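PDB 7N7Z: acetyl-CoA C-acetyltransferase from Syntrophomonas wolfei subsp. wolfei, which probably catalyses the transfer of an acetyl group between two acetyl-CoA molecules to give acetoacetyl-CoA, as thiolases of this family do. Local coordinates for residues G46-P49 with G50-D53; M263-K266 with K267-L271. One frame throughout, in Å; residues are numbered along the deposited sequence.

Interaction 1 comes first along the chain: a short loop, 46-53, with a 3-10 turn in its middle, that carries the backbone from the end of helix 30-45 into strand 54-58. Interaction 2 opens some two hundred residues later, where strand 254-264 passes straight into the short helix 265-270. Both are local; interaction 1 closes before interaction 2 opens, so they stand in series and neither encloses the other. In space their centres lie about 12 Å apart, and their apolar sides meet: Val47 CG2 packs on Met263 CE at 3.9 Å, and Ile51 CD1 on Leu271 CD1 at 4.0 Å. Ile113 of strand 113-121, an inner strand of the large mixed sheet, touches side chains from both.

Interaction 1. Residues G46-P49 with G50-D53; sequences GVDP and GIID
Val47 and Ile51 meet methyl to methyl on the apolar side of a one-turn 3-10 segment, CG2 of the valine 3.9 Å from CD1 of the isoleucine, the two side chains running at a slant to each other. The valine forks: its other branch, CG1, points to Ile52 CD1, and here the side chains cross at about a right angle. With CG1 of Ile51 tucked between its backbone N and carbonyl carbon (chi1 70°), the ethyl arm folds back over Asp48 O and carries CD1 to the valine. Ile52 is turned differently, CG1 lying opposite its carbonyl carbon (chi1 -67°), and its CD1 also lies 4.0 Å from Pro49 CA. Asp48 supplies the polar bonds of the turn. Asp48 O takes a nearly straight bond from Ile51 N at 3.2 Å, the donor standing above the carbonyl plane, while Asp48 OD1 accepts from Gly50 N at 3.2 Å, met from above the carboxylate plane. This side-chain-to-backbone bond two residues on has the form of an Asx turn. A weak bond from Ile52 N to Pro49 O ends the turn. Gly46 closes helix 30-45 with a Schellman motif; Val47, Pro49 and Ile52 pack back on Ile42 of that helix, Val47, Ile51 and Ile52 on Ile113 of strand 113-121, and the chain then enters strand 54-58.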
loop_
_atom_site.group_PDB
_atom_site.type_symbol
_atom_site.label_atom_id
_atom_site.label_comp_id
_atom_site.label_asym_id
_atom_site.label_seq_id
_atom_site.Cartn_x
_atom_site.Cartn_y
_atom_site.Cartn_z
ATOM N N GLY B 46 -23.638 38.378 -4.711
ATOM C CA GLY B 46 -24.794 38.649 -5.539
ATOM C C GLY B 46 -24.514 38.572 -7.020
ATOM O O GLY B 46 -25.187 39.247 -7.807
ATOM N N VAL B 47 -23.534 37.769 -7.425
ATOM C CA VAL B 47 -23.146 37.631 -8.823
ATOM C C VAL B 47 -23.696 36.321 -9.360
ATOM O O VAL B 47 -23.710 35.302 -8.657
ATOM C CB VAL B 47 -21.614 37.686 -8.981
ATOM C CG1 VAL B 47 -20.978 36.397 -8.471
ATOM C CG2 VAL B 47 -21.240 37.928 -10.436
ATOM N N ASP B 48 -24.151 36.342 -10.604
ATOM C CA ASP B 48 -24.566 35.114 -11.270
ATOM C C ASP B 48 -23.333 34.266 -11.555
ATOM O O ASP B 48 -22.416 34.741 -12.237
ATOM C CB ASP B 48 -25.307 35.431 -12.564
ATOM C CG ASP B 48 -25.508 34.206 -13.437
ATOM O OD1 ASP B 48 -25.725 33.108 -12.883
ATOM O OD2 ASP B 48 -25.452 34.342 -14.678
ATOM N N PRO B 49 -23.249 33.031 -11.056
ATOM C CA PRO B 49 -22.047 32.224 -11.322
ATOM C C PRO B 49 -21.785 31.991 -12.801
ATOM O O PRO B 49 -20.648 31.673 -13.167
ATOM C CB PRO B 49 -22.331 30.903 -10.589
ATOM C CG PRO B 49 -23.806 30.894 -10.337
ATOM C CD PRO B 49 -24.207 32.323 -10.188
ATOM N N GLY B 50 -22.790 32.152 -13.661
ATOM C CA GLY B 50 -22.629 31.875 -15.076
ATOM C C GLY B 50 -21.748 32.857 -15.823
ATOM O O GLY B 50 -21.383 32.576 -16.970
ATOM N N ILE B 51 -21.402 33.991 -15.214
ATOM C CA ILE B 51 -20.582 35.006 -15.864
ATOM C C ILE B 51 -19.193 35.109 -15.258
ATOM O O ILE B 51 -18.382 35.919 -15.734
ATOM C CB ILE B 51 -21.273 36.383 -15.844
ATOM C CG1 ILE B 51 -21.308 36.946 -14.421
ATOM C CG2 ILE B 51 -22.679 36.274 -16.418
ATOM C CD1 ILE B 51 -22.197 38.161 -14.260
ATOM N N ILE B 52 -18.887 34.324 -14.227
ATOM C CA ILE B 52 -17.551 34.341 -13.645
ATOM C C ILE B 52 -16.556 33.826 -14.679
ATOM O O ILE B 52 -16.792 32.806 -15.337
ATOM C CB ILE B 52 -17.515 33.510 -12.353
ATOM C CG1 ILE B 52 -18.379 34.183 -11.281
ATOM C CG2 ILE B 52 -16.079 33.338 -11.866
ATOM C CD1 ILE B 52 -18.510 33.391 -9.988
ATOM N N ASP B 53 -15.434 34.536 -14.824
ATOM C CA ASP B 53 -14.528 34.272 -15.936
ATOM C C ASP B 53 -13.584 33.108 -15.666
ATOM O O ASP B 53 -13.126 32.459 -16.613
ATOM C CB ASP B 53 -13.713 35.527 -16.253
ATOM C CG ASP B 53 -14.558 36.631 -16.852
ATOM O OD1 ASP B 53 -15.348 36.338 -17.774
ATOM O OD2 ASP B 53 -14.434 37.791 -16.401
#

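Interaction 2. Residues M263-K266 with K267-L271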
loop_
_atom_site.group_PDB
_atom_site.type_symbol
_atom_site.label_atom_id
_atom_site.label_comp_id
_atom_site.label_asym_id
_atom_site.label_seq_id
_atom_site.Cartn_x
_atom_site.Cartn_y
_atom_site.Cartn_z
ATOM N N MET B 263 -13.258 41.312 -8.531
ATOM C CA MET B 263 -13.804 42.004 -9.686
ATOM C C MET B 263 -13.015 43.275 -9.950
ATOM O O MET B 263 -12.471 43.892 -9.030
ATOM C CB MET B 263 -15.276 42.373 -9.479
ATOM C CG MET B 263 -16.240 41.232 -9.686
ATOM S SD MET B 263 -17.953 41.767 -9.525
ATOM C CE MET B 263 -18.672 40.303 -8.784
ATOM N N SER B 264 -12.968 43.663 -11.221
ATOM C CA SER B 264 -12.548 45.013 -11.559
ATOM C C SER B 264 -13.551 46.005 -10.987
ATOM O O SER B 264 -14.759 45.747 -10.961
ATOM C CB SER B 264 -12.441 45.176 -13.075
ATOM O OG SER B 264 -13.724 45.178 -13.676
ATOM N N LYS B 265 -13.041 47.139 -10.501
ATOM C CA LYS B 265 -13.914 48.166 -9.942
ATOM C C LYS B 265 -15.047 48.510 -10.901
ATOM O O LYS B 265 -16.193 48.702 -10.479
ATOM C CB LYS B 265 -13.096 49.415 -9.616
ATOM C CG LYS B 265 -13.636 50.253 -8.464
ATOM C CD LYS B 265 -12.805 51.518 -8.286
ATOM C CE LYS B 265 -13.405 52.457 -7.252
ATOM N NZ LYS B 265 -12.997 52.091 -5.863
ATOM N N LYS B 266 -14.746 48.584 -12.198
ATOM C CA LYS B 266 -15.745 49.005 -13.171
ATOM C C LYS B 266 -16.761 47.908 -13.468
ATOM O O LYS B 266 -17.912 48.214 -13.797
ATOM C CB LYS B 266 -15.054 49.453 -14.459
ATOM C CG LYS B 266 -14.231 50.724 -14.293
ATOM C CD LYS B 266 -13.316 50.966 -15.488
ATOM C CE LYS B 266 -13.422 52.397 -16.002
ATOM N NZ LYS B 266 -13.072 52.501 -17.448
ATOM N N LYS B 267 -16.366 46.637 -13.364
ATOM C CA LYS B 267 -17.333 45.560 -13.550
ATOM C C LYS B 267 -18.290 45.476 -12.368
ATOM O O LYS B 267 -19.481 45.196 -12.544
ATOM C CB LYS B 267 -16.610 44.227 -13.747
ATOM C CG LYS B 267 -17.536 43.057 -14.074
ATOM C CD LYS B 267 -18.146 43.180 -15.469
ATOM C CE LYS B 267 -19.209 42.116 -15.709
ATOM N NZ LYS B 267 -19.732 42.144 -17.105
ATOM N N CYS B 268 -17.786 45.711 -11.154
ATOM C CA CYS B 268 -18.660 45.723 -9.986
ATOM C C CYS B 268 -19.692 46.838 -10.090
ATOM O O CYS B 268 -20.854 46.660 -9.704
ATOM C CB CYS B 268 -17.828 45.877 -8.714
ATOM S SG CYS B 268 -18.805 45.887 -7.198
ATOM N N GLU B 269 -19.289 47.996 -10.618
ATOM C CA GLU B 269 -20.226 49.102 -10.782
ATOM C C GLU B 269 -21.266 48.789 -11.849
ATOM O O GLU B 269 -22.447 49.124 -11.692
ATOM C CB GLU B 269 -19.466 50.380 -11.137
ATOM C CG GLU B 269 -18.484 50.838 -10.067
ATOM C CD GLU B 269 -17.374 51.715 -10.622
ATOM O OE1 GLU B 269 -17.298 51.876 -11.858
ATOM O OE2 GLU B 269 -16.574 52.243 -9.819
ATOM N N GLU B 270 -20.846 48.147 -12.942
ATOM C CA GLU B 270 -21.777 47.838 -14.023
ATOM C C GLU B 270 -22.892 46.916 -13.547
ATOM O O GLU B 270 -24.039 47.034 -13.995
ATOM C CB GLU B 270 -21.023 47.205 -15.193
ATOM C CG GLU B 270 -21.705 47.378 -16.539
ATOM C CD GLU B 270 -21.511 46.178 -17.447
ATOM O OE1 GLU B 270 -20.360 45.930 -17.868
ATOM O OE2 GLU B 270 -22.507 45.483 -17.738
ATOM N N LEU B 271 -22.577 45.991 -12.641
ATOM C CA LEU B 271 -23.555 45.045 -12.120
ATOM C C LEU B 271 -24.320 45.584 -10.918
ATOM O O LEU B 271 -25.206 44.892 -10.406
ATOM C CB LEU B 271 -22.864 43.732 -11.734
ATOM C CG LEU B 271 -22.255 42.915 -12.876
ATOM C CD1 LEU B 271 -21.602 41.650 -12.335
ATOM C CD2 LEU B 271 -23.300 42.569 -13.927
#
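Ser264 OG is turned in between its own backbone N and carbonyl carbon (chi1 71°), which places it before Lys267 N as the N-cap of helix 265-270. OG accepts from Lys267 N at 3.0 Å, while Ser264 O takes the helical bond from Cys268 N, nearly in line with its C=O, and a weak second one from Lys267 N. Replacing Ser264 by an alanine removes OG, which is likely to leave Lys267 N with the weak bond to Ser264 O and the first turn less firmly capped. Met263, its CG opposite the carbonyl carbon (chi1 -79°) and its chain extended at chi2, lays SD alongside the helix, 4.0 Å from Cys268 CA. Glu269 reaches back along the outer face: its CG and CD rest 3.2 Å from Lys265 O, which also accepts from Glu269 N, and OE2 lies beside Lys265 CG at 3.8 Å. Lys265 NZ remains 5.3 Å from Glu269 OE2, so any attraction between them is probably weak; Lys267 NZ and Glu270 OE1 form a long salt bridge at 3.9 Å. The chemistry is thus divided: sulfur and thiol face the apolar side with Leu273 and Val11, and the helix start is probably held more by Ser264 O and OG than by these long charge pairs.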